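Local coordinates for uncharacterized protein VP1736 (Vibrio parahaemolyticus, PDB 3LXQ) that is of unknown function but carries a sulfatase-family domain with the alpha/beta fold of the alkaline phosphatase clan, at residues Thr110-Glu115 and Tyr277-Leu282; Phe162-Asp167 and Phe194-Asp199; Gln172-Gln177 and Asp238-Ser243; Ser248-Pro253 and Asn273-Ser278. All blocks are in the same frame, centred on the assembly; numbering follows the deposited sequence. Where two conformers were deposited one is given.

Overall arrangement
From the N terminus, the chain first enters contact 1 at Thr110-Glu115, whose partner Tyr277-Leu282 lies 162 residues further on; this long loop encloses both contact 2 and contact 3. Those two cross, since Gln172-Gln177 falls between the segments of contact 2 and Asp238-Ser243 comes after them, and they touch where Thr176 meets Gly197 and Asp199. Contact 2 joins the start of helix 165-171 to the loop after helix 189-195; contact 3 pairs strands 175-180 and 241-246. Contact 4 closes a short loop, tying helix 271-289 to the loop after strand 241-246, and shares Tyr277 and Ser278 with contact 1, which ties that helix to helix 111-118. The centres of contacts 1 and 4 are about 12 Å apart.

Contact 1 (Thr110-Glu115 and Tyr277-Leu282); sequences TPNLDE and YSDYAL
Asp279 reaches from one helix to the first turn of another, and its side chain can be followed atom by atom. Asp279 CB lies 4.0 Å from Thr110 CA, and Asp279 CG comes closer, 3.4 Å from the same Thr110 CA. With CG anti to the backbone N (chi1 -180°), the carboxylate is carried straight out to the start of helix 111-118, where its two oxygens part company. Asp279 OD1 accepts from Leu113 N at 2.8 Å, and Asp279 OD2 accepts from Asn112 N, also at 2.8 Å. Each bond is fairly straight and uses the syn lone pair, the one on the side of the other oxygen. Two bonds from consecutive amides hold the carboxylate in a fork, and the N-terminal end of the helix would probably stabilise its negative charge. Asp279 OD2 also lies 3.3 Å from Pro111 CD. The Asn112 amide runs at 18° to the carboxylate plane, and its ND2 donates to Asp279 O at 3.1 Å, a bent bond from above the carbonyl plane. Further along, Leu113 CD1 meets Leu282 CD2 at 3.9 Å. Thr110, at the N-cap position, turns its hydroxyl to Asp114 instead. The short helical segments approach to 8.3 Å at 49°, and beneath them Leu113 and Leu282 both rest on Val302 of strand 298-304, while helix 220-234 covers Leu282 through Tyr224.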
# COMPACT_ATOMS: atom_id res chain seq x y z
N THR A 110 -17.41 3.39 8.45
CA THR A 110 -16.52 4.45 7.98
C THR A 110 -17.23 5.68 7.38
O THR A 110 -16.90 6.08 6.26
CB THR A 110 -15.51 3.93 6.92
OG1 THR A 110 -16.23 3.26 5.88
CG2 THR A 110 -14.47 2.99 7.54
N PRO A 111 -18.17 6.31 8.13
CA PRO A 111 -18.91 7.43 7.54
C PRO A 111 -18.05 8.64 7.11
O PRO A 111 -18.37 9.27 6.11
CB PRO A 111 -19.91 7.83 8.62
CG PRO A 111 -19.37 7.28 9.89
CD PRO A 111 -18.60 6.04 9.51
N ASN A 112 -17.00 8.96 7.87
CA ASN A 112 -16.09 10.04 7.46
C ASN A 112 -15.36 9.71 6.17
O ASN A 112 -15.29 10.55 5.28
CB ASN A 112 -15.08 10.38 8.56
CG ASN A 112 -15.72 11.06 9.76
OD1 ASN A 112 -16.40 12.09 9.63
ND2 ASN A 112 -15.51 10.49 10.94
N LEU A 113 -14.83 8.49 6.07
CA LEU A 113 -14.12 8.06 4.85
C LEU A 113 -15.06 7.98 3.65
O LEU A 113 -14.71 8.44 2.57
CB LEU A 113 -13.38 6.73 5.04
CG LEU A 113 -12.52 6.21 3.87
CD1 LEU A 113 -11.35 7.15 3.57
CD2 LEU A 113 -12.03 4.79 4.13
N ASP A 114 -16.26 7.43 3.87
CA ASP A 114 -17.28 7.31 2.82
C ASP A 114 -17.56 8.65 2.15
O ASP A 114 -17.70 8.72 0.92
CB ASP A 114 -18.59 6.80 3.43
CG ASP A 114 -18.56 5.32 3.74
OD1 ASP A 114 -17.50 4.66 3.57
OD2 ASP A 114 -19.62 4.81 4.15
N GLU A 115 -17.67 9.69 2.97
CA GLU A 115 -17.93 11.05 2.51
C GLU A 115 -16.75 11.58 1.71
O GLU A 115 -16.93 12.13 0.63
CB GLU A 115 -18.21 11.95 3.71
CG GLU A 115 -18.78 13.31 3.36
CD GLU A 115 -20.22 13.23 2.90
OE1 GLU A 115 -20.50 12.50 1.91
OE2 GLU A 115 -21.08 13.90 3.52
N TYR A 277 -13.78 4.23 15.46
CA TYR A 277 -12.95 5.25 16.10
C TYR A 277 -11.91 5.82 15.13
O TYR A 277 -11.79 7.04 14.99
CB TYR A 277 -12.25 4.77 17.39
CG TYR A 277 -11.22 5.79 17.84
CD1 TYR A 277 -11.62 6.96 18.47
CD2 TYR A 277 -9.87 5.63 17.52
CE1 TYR A 277 -10.69 7.92 18.83
CE2 TYR A 277 -8.94 6.59 17.88
CZ TYR A 277 -9.36 7.74 18.53
OH TYR A 277 -8.44 8.70 18.90
N SER A 278 -11.15 4.93 14.47
CA SER A 278 -10.14 5.34 13.50
C SER A 278 -10.71 6.20 12.38
O SER A 278 -10.07 7.16 11.94
CB SER A 278 -9.41 4.14 12.92
OG SER A 278 -8.36 4.56 12.06
N ASP A 279 -11.92 5.86 11.92
CA ASP A 279 -12.65 6.70 10.96
C ASP A 279 -12.93 8.10 11.50
O ASP A 279 -12.70 9.10 10.79
CB ASP A 279 -13.99 6.06 10.57
CG ASP A 279 -14.76 6.91 9.57
OD1 ASP A 279 -14.37 6.91 8.38
OD2 ASP A 279 -15.73 7.59 9.97
N TYR A 280 -13.46 8.18 12.72
CA TYR A 280 -13.69 9.46 13.37
C TYR A 280 -12.37 10.22 13.45
O TYR A 280 -12.33 11.43 13.23
CB TYR A 280 -14.30 9.29 14.78
CG TYR A 280 -13.90 10.39 15.74
CD1 TYR A 280 -14.68 11.55 15.87
CD2 TYR A 280 -12.73 10.29 16.49
CE1 TYR A 280 -14.30 12.57 16.75
CE2 TYR A 280 -12.35 11.31 17.36
CZ TYR A 280 -13.13 12.44 17.49
OH TYR A 280 -12.74 13.42 18.36
N ALA A 281 -11.31 9.51 13.79
CA ALA A 281 -9.99 10.10 13.95
C ALA A 281 -9.46 10.65 12.63
O ALA A 281 -8.84 11.72 12.62
CB ALA A 281 -9.02 9.09 14.55
N LEU A 282 -9.72 9.94 11.53
CA LEU A 282 -9.32 10.38 10.19
C LEU A 282 -10.07 11.64 9.78
O LEU A 282 -9.47 12.57 9.22
CB LEU A 282 -9.53 9.28 9.14
CG LEU A 282 -9.19 9.57 7.68
CD1 LEU A 282 -7.72 9.93 7.50
CD2 LEU A 282 -9.56 8.39 6.79

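Contact 2 (Phe162-Asp167 and Phe194-Asp199); sequences FFTIAD and FGNGFD
Asn196 O receives the hydroxyl of Thr164, OG1 to O 2.7 Å, the shortest polar bond between the two segments. The same Thr164 OG1 accepts from Asp167 N at 3.1 Å, nearly straight at 165°, so one oxygen links the carbonyl of the facing loop to the first turn of helix 165-171. That placement follows from chi1 of 68°, which sets OG1 between the backbone N and the carbonyl carbon. In the reverse direction Thr164 N donates weakly to Asp167 OD2, and the pair makes a capping box, the classic closure of a helix N terminus; the weak return bond belongs to one of two Asp167 conformers and is the less certain half. Asn196 adds a second grip through its side chain: OD1 accepts from Phe162 N at 2.8 Å, tilted 23° from the carbonyl plane, while ND2 is held by Phe192 O and Ser158 O, which fixes the rotation of the amide. Next to it Gly197, with positive phi, brings its backbone right against the helix start, its CA 3.4 Å from Asp167 CB. Phe198 then brings CE1 obliquely to within 3.3 Å of Ala166 CB, a tight approach, and its ring also meets that of Phe193.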
# COMPACT_ATOMS: atom_id res chain seq x y z
N PHE A 162 18.21 -0.43 -0.41
CA PHE A 162 17.12 -1.04 -1.18
C PHE A 162 16.34 0.11 -1.80
O PHE A 162 16.32 1.22 -1.26
CB PHE A 162 16.23 -1.88 -0.26
CG PHE A 162 15.33 -2.87 -0.98
CD1 PHE A 162 15.84 -4.07 -1.46
CD2 PHE A 162 13.97 -2.61 -1.12
CE1 PHE A 162 15.02 -4.99 -2.09
CE2 PHE A 162 13.13 -3.52 -1.77
CZ PHE A 162 13.65 -4.72 -2.25
N PHE A 163 15.69 -0.13 -2.94
CA PHE A 163 14.89 0.93 -3.53
C PHE A 163 13.66 1.28 -2.69
O PHE A 163 12.86 0.40 -2.35
CB PHE A 163 14.48 0.65 -4.98
CG PHE A 163 13.55 1.71 -5.51
CD1 PHE A 163 14.06 2.89 -6.04
CD2 PHE A 163 12.18 1.59 -5.35
CE1 PHE A 163 13.20 3.90 -6.47
CE2 PHE A 163 11.32 2.60 -5.77
CZ PHE A 163 11.82 3.73 -6.33
N THR A 164 13.54 2.57 -2.36
CA THR A 164 12.32 3.14 -1.76
C THR A 164 12.03 4.51 -2.40
O THR A 164 12.96 5.20 -2.81
CB THR A 164 12.44 3.34 -0.21
OG1 THR A 164 13.39 4.37 0.08
CG2 THR A 164 12.84 2.05 0.51
N ILE A 165 10.76 4.91 -2.43
CA ILE A 165 10.42 6.27 -2.87
C ILE A 165 10.89 7.30 -1.84
O ILE A 165 11.01 8.48 -2.17
CB ILE A 165 8.91 6.47 -3.16
CG1 ILE A 165 8.06 6.18 -1.92
CG2 ILE A 165 8.47 5.62 -4.37
CD1 ILE A 165 6.69 6.90 -1.92
N ALA A 166 11.14 6.85 -0.61
CA ALA A 166 11.71 7.71 0.42
C ALA A 166 13.06 8.24 -0.01
O ALA A 166 13.26 9.46 -0.02
CB ALA A 166 11.85 6.97 1.74
N ASP A 167 13.97 7.34 -0.38
CA ASP A 167 15.30 7.82 -0.75
C ASP A 167 15.33 8.46 -2.14
O ASP A 167 16.17 9.33 -2.39
CB ASP A 167 16.40 6.77 -0.53
CG ASP A 167 16.55 5.82 -1.69
OD1 ASP A 167 17.25 6.18 -2.66
OD2 ASP A 167 16.00 4.71 -1.60
N PHE A 194 15.20 4.09 8.41
CA PHE A 194 16.47 4.83 8.58
C PHE A 194 17.57 4.38 7.62
O PHE A 194 18.35 5.21 7.14
CB PHE A 194 16.99 4.72 10.03
CG PHE A 194 16.65 5.90 10.90
CD1 PHE A 194 15.85 6.94 10.44
CD2 PHE A 194 17.12 5.95 12.21
CE1 PHE A 194 15.53 8.02 11.25
CE2 PHE A 194 16.82 7.04 13.05
CZ PHE A 194 16.02 8.08 12.57
N GLY A 195 17.64 3.08 7.37
CA GLY A 195 18.59 2.54 6.41
C GLY A 195 18.23 2.83 4.95
O GLY A 195 19.08 2.68 4.06
N ASN A 196 17.00 3.27 4.71
CA ASN A 196 16.51 3.43 3.34
C ASN A 196 15.81 4.76 3.00
O ASN A 196 14.73 4.76 2.42
CB ASN A 196 15.62 2.24 2.95
CG ASN A 196 16.38 0.93 2.86
OD1 ASN A 196 17.20 0.74 1.97
ND2 ASN A 196 16.09 0.01 3.78
N GLY A 197 16.42 5.88 3.37
CA GLY A 197 15.99 7.18 2.85
C GLY A 197 15.10 8.06 3.70
O GLY A 197 14.81 9.20 3.32
N PHE A 198 14.65 7.56 4.84
CA PHE A 198 13.90 8.39 5.77
C PHE A 198 14.85 9.24 6.62
O PHE A 198 15.85 8.73 7.14
CB PHE A 198 12.98 7.55 6.65
CG PHE A 198 11.75 7.04 5.95
CD1 PHE A 198 11.83 5.95 5.08
CD2 PHE A 198 10.52 7.65 6.15
CE1 PHE A 198 10.69 5.47 4.44
CE2 PHE A 198 9.37 7.18 5.50
CZ PHE A 198 9.46 6.09 4.64
N ASP A 199 14.54 10.54 6.74
CA ASP A 199 15.34 11.49 7.51
C ASP A 199 14.94 11.47 8.98
O ASP A 199 15.74 11.14 9.85
CB ASP A 199 15.17 12.92 6.97
CG ASP A 199 15.90 13.16 5.67
OD1 ASP A 199 16.83 12.40 5.35
OD2 ASP A 199 15.54 14.13 4.96

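Contact 3 (Gln172-Gln177 and Asp238-Ser243); sequences QGYHTQ and DKPFFS
The ring of Tyr174 has Pro240 laid over one face: CB stands 3.6 Å from the ring centroid and 13° off the normal, a well-centred CH-pi contact. At the ring's edge comes the backbone that follows Pro240, Phe241 C and Phe242 N, with Phe242 N in the ring plane 3.8 Å from Tyr174 CD2. A chi1 of -83° swings CG beside the backbone N and lays the ring across the proline, while its hydroxyl bonds to Lys86 O. A second aromatic group, the ring of Phe242, is touched at its edge by Thr176 CG2, 4.0 Å from CD2. The flat groups flank a regular parallel pairing in which His175 faces Phe241, Thr176 faces Phe242 and Gln177 faces Ser243. Three backbone bonds stitch it: His175 N to Pro240 O at 3.0 Å, Phe242 N to His175 O at 2.8 Å, and Gln177 N to Phe242 O at 2.9 Å. His175 and Phe242 each use both N and O toward the other strand, in the alternating manner of parallel sheets. Before the pairing begins, Lys239 stretches its extended chain past Gly173, CD lying 3.3 Å from Gly173 O. Gly173, with positive phi, is the C-prime residue of the Schellman motif that ends helix 165-171. Around this strand pair, Phe242 packs on Ile165, Ala166 and Leu169 of that helix, Phe241 and Gln177 face helix 220-234 on the other side of the sheet, and strands 87-93 and 200-202 flank the pair.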
# COMPACT_ATOMS: atom_id res chain seq x y z
N GLN A 172 16.00 13.64 -4.47
CA GLN A 172 15.37 14.70 -5.26
C GLN A 172 15.09 16.00 -4.48
O GLN A 172 14.44 16.90 -5.00
CB GLN A 172 14.06 14.19 -5.88
CG GLN A 172 14.24 13.35 -7.14
CD GLN A 172 15.00 14.11 -8.21
OE1 GLN A 172 16.16 13.81 -8.49
NE2 GLN A 172 14.35 15.11 -8.80
N GLY A 173 15.57 16.08 -3.24
CA GLY A 173 15.46 17.31 -2.43
C GLY A 173 14.30 17.39 -1.44
O GLY A 173 14.03 18.46 -0.89
N TYR A 174 13.63 16.26 -1.21
CA TYR A 174 12.53 16.17 -0.24
C TYR A 174 13.01 15.87 1.19
O TYR A 174 14.00 15.14 1.39
CB TYR A 174 11.54 15.05 -0.62
CG TYR A 174 10.48 15.38 -1.65
CD1 TYR A 174 10.81 15.69 -2.97
CD2 TYR A 174 9.12 15.33 -1.31
CE1 TYR A 174 9.82 15.96 -3.93
CE2 TYR A 174 8.12 15.61 -2.25
CZ TYR A 174 8.48 15.92 -3.55
OH TYR A 174 7.50 16.21 -4.46
N HIS A 175 12.30 16.42 2.17
CA HIS A 175 12.41 15.92 3.52
C HIS A 175 11.52 14.70 3.60
O HIS A 175 10.41 14.71 3.08
CB HIS A 175 11.95 16.96 4.54
CG HIS A 175 12.13 16.51 5.96
ND1 HIS A 175 13.30 16.72 6.66
CD2 HIS A 175 11.29 15.86 6.80
CE1 HIS A 175 13.17 16.22 7.87
NE2 HIS A 175 11.96 15.69 7.98
N THR A 176 12.01 13.64 4.23
CA THR A 176 11.23 12.39 4.32
C THR A 176 11.06 11.94 5.77
O THR A 176 12.00 11.98 6.56
CB THR A 176 11.86 11.26 3.47
OG1 THR A 176 13.24 11.10 3.84
CG2 THR A 176 11.77 11.60 1.99
N GLN A 177 9.84 11.54 6.11
CA GLN A 177 9.51 11.20 7.49
C GLN A 177 8.51 10.08 7.60
O GLN A 177 7.80 9.77 6.65
CB GLN A 177 9.01 12.43 8.27
CG GLN A 177 7.69 12.99 7.76
CD GLN A 177 7.07 14.02 8.69
OE1 GLN A 177 7.74 14.59 9.56
NE2 GLN A 177 5.78 14.28 8.50
N ASP A 238 11.33 25.37 3.34
CA ASP A 238 11.54 25.47 1.89
C ASP A 238 11.26 24.16 1.13
O ASP A 238 11.00 24.17 -0.08
CB ASP A 238 12.97 25.93 1.60
N LYS A 239 11.29 23.04 1.85
CA LYS A 239 11.29 21.72 1.21
C LYS A 239 9.92 21.10 0.96
O LYS A 239 9.00 21.24 1.77
CB LYS A 239 12.17 20.72 1.97
CG LYS A 239 13.66 20.99 1.79
CD LYS A 239 14.51 19.76 2.05
CE LYS A 239 15.88 19.91 1.41
NZ LYS A 239 16.75 18.73 1.63
N PRO A 240 9.78 20.42 -0.19
CA PRO A 240 8.68 19.49 -0.33
C PRO A 240 8.94 18.32 0.62
O PRO A 240 10.10 17.91 0.79
CB PRO A 240 8.79 19.05 -1.79
CG PRO A 240 10.22 19.28 -2.17
CD PRO A 240 10.60 20.52 -1.42
N PHE A 241 7.89 17.81 1.24
CA PHE A 241 8.04 16.68 2.15
C PHE A 241 7.25 15.46 1.72
O PHE A 241 6.19 15.58 1.08
CB PHE A 241 7.66 17.06 3.58
CG PHE A 241 6.24 17.55 3.73
CD1 PHE A 241 5.22 16.68 4.08
CD2 PHE A 241 5.93 18.90 3.55
CE1 PHE A 241 3.91 17.13 4.23
CE2 PHE A 241 4.62 19.36 3.71
CZ PHE A 241 3.61 18.47 4.04
N PHE A 242 7.77 14.28 2.10
CA PHE A 242 7.07 13.01 1.93
C PHE A 242 6.88 12.39 3.31
O PHE A 242 7.85 12.13 4.03
CB PHE A 242 7.86 12.05 1.02
CG PHE A 242 7.45 10.59 1.17
CD1 PHE A 242 6.13 10.20 0.94
CD2 PHE A 242 8.38 9.62 1.51
CE1 PHE A 242 5.74 8.86 1.07
CE2 PHE A 242 8.01 8.28 1.64
CZ PHE A 242 6.68 7.90 1.43
N SER A 243 5.62 12.17 3.67
CA SER A 243 5.27 11.65 4.98
C SER A 243 4.46 10.36 4.93
O SER A 243 3.40 10.30 4.31
CB SER A 243 4.51 12.72 5.76
OG SER A 243 4.20 12.28 7.08

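Contact 4 (Ser248-Pro253 and Asn273-Ser278); sequences SSNHSP and NAVKYS
Asn250 packs its amide against aliphatic groups, and no hydrogen bond joins the two segments. ND2 of Asn250 lies 3.5 Å from Val275 CG2, the two side chains running side by side and pointing the same way, while its OD1 sits 3.9 Å from Ala274 CB. With CG anti to the backbone N (chi1 -172°), the amide is carried out beside Val275, and ND2 finds its polar partner elsewhere, in Glu94 O. The backbone is equally distinctive: Asn250 is the centre of an inverse gamma turn, in which His251 N bonds to Ser249 O at 2.8 Å. This tight turn belongs to the loop that leaves strand 241-246 and leads on to helix 271-289, so the contact brings the loop back against the helix that follows it in the alpha/beta fold. The imidazole of His251 adds a local tie, ND1 donating to Ser248 O at 2.9 Å with an almost straight angle of 174° and the acceptor in the ring plane. One residue before the turn, Ser249 comes obliquely upon the ring of Tyr277, OG to CE2 3.6 Å, and the tyrosine hydroxyl goes on to Ser219. Asp220 OD1 accepts from the backbone N of both Ser248 and Ser249, and its OD2 pairs with Ser278 OG.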
# COMPACT_ATOMS: atom_id res chain seq x y z
N SER A 248 -2.48 2.94 14.50
CA SER A 248 -2.17 1.94 15.53
C SER A 248 -3.36 1.54 16.41
O SER A 248 -3.33 0.47 17.05
CB SER A 248 -1.10 2.47 16.48
OG SER A 248 0.18 2.41 15.87
N SER A 249 -4.40 2.38 16.48
CA SER A 249 -5.52 2.08 17.40
C SER A 249 -6.17 0.74 17.14
O SER A 249 -6.53 0.03 18.08
CB SER A 249 -6.59 3.18 17.39
OG SER A 249 -6.13 4.32 18.07
N ASN A 250 -6.36 0.41 15.86
CA ASN A 250 -7.01 -0.84 15.47
C ASN A 250 -6.10 -2.07 15.64
O ASN A 250 -5.64 -2.67 14.65
CB ASN A 250 -7.54 -0.71 14.04
CG ASN A 250 -8.39 -1.89 13.64
OD1 ASN A 250 -8.92 -2.60 14.48
ND2 ASN A 250 -8.50 -2.12 12.34
N HIS A 251 -5.85 -2.43 16.90
CA HIS A 251 -5.13 -3.64 17.31
C HIS A 251 -5.78 -4.12 18.59
O HIS A 251 -6.15 -3.30 19.45
CB HIS A 251 -3.69 -3.33 17.72
CG HIS A 251 -2.72 -3.25 16.59
ND1 HIS A 251 -2.29 -2.04 16.08
CD2 HIS A 251 -2.04 -4.21 15.92
CE1 HIS A 251 -1.41 -2.27 15.12
NE2 HIS A 251 -1.24 -3.58 15.00
N SER A 252 -5.90 -5.44 18.74
CA SER A 252 -6.34 -6.04 20.00
C SER A 252 -5.39 -5.56 21.09
O SER A 252 -4.16 -5.54 20.88
CB SER A 252 -6.32 -7.57 19.91
OG SER A 252 -6.63 -8.16 21.16
N PRO A 253 -5.92 -5.19 22.27
CA PRO A 253 -7.30 -5.36 22.76
C PRO A 253 -8.30 -4.25 22.42
O PRO A 253 -9.41 -4.27 22.94
CB PRO A 253 -7.10 -5.44 24.27
CG PRO A 253 -5.95 -4.50 24.51
CD PRO A 253 -5.06 -4.57 23.29
N ASN A 273 -15.62 -1.24 16.48
CA ASN A 273 -15.60 0.07 17.13
C ASN A 273 -14.26 0.80 16.98
O ASN A 273 -14.24 2.01 16.76
CB ASN A 273 -15.97 -0.05 18.61
CG ASN A 273 -17.43 -0.42 18.83
OD1 ASN A 273 -18.30 -0.04 18.05
ND2 ASN A 273 -17.70 -1.14 19.90
N ALA A 274 -13.16 0.05 17.08
CA ALA A 274 -11.82 0.61 16.84
C ALA A 274 -11.68 1.15 15.41
O ALA A 274 -11.09 2.22 15.21
CB ALA A 274 -10.75 -0.42 17.15
N VAL A 275 -12.21 0.41 14.44
CA VAL A 275 -12.29 0.90 13.06
C VAL A 275 -13.11 2.20 13.01
O VAL A 275 -12.65 3.21 12.48
CB VAL A 275 -12.86 -0.16 12.08
CG1 VAL A 275 -13.21 0.46 10.71
CG2 VAL A 275 -11.88 -1.33 11.90
N LYS A 276 -14.30 2.17 13.61
CA LYS A 276 -15.16 3.35 13.63
C LYS A 276 -14.49 4.52 14.36
O LYS A 276 -14.61 5.67 13.91
CB LYS A 276 -16.54 3.05 14.22
CG LYS A 276 -17.55 4.19 14.00
CD LYS A 276 -18.98 3.75 14.27
CE LYS A 276 -19.96 4.80 13.76
NZ LYS A 276 -21.34 4.60 14.29
N TYR A 277 -13.78 4.23 15.46
CA TYR A 277 -12.95 5.25 16.10
C TYR A 277 -11.91 5.82 15.13
O TYR A 277 -11.79 7.04 14.99
CB TYR A 277 -12.25 4.77 17.39
CG TYR A 277 -11.22 5.79 17.84
CD1 TYR A 277 -11.62 6.96 18.47
CD2 TYR A 277 -9.87 5.63 17.52
CE1 TYR A 277 -10.69 7.92 18.83
CE2 TYR A 277 -8.94 6.59 17.88
CZ TYR A 277 -9.36 7.74 18.53
OH TYR A 277 -8.44 8.70 18.90
N SER A 278 -11.15 4.93 14.47
CA SER A 278 -10.14 5.34 13.50
C SER A 278 -10.71 6.20 12.38
O SER A 278 -10.07 7.16 11.94
CB SER A 278 -9.41 4.14 12.92
OG SER A 278 -8.36 4.56 12.06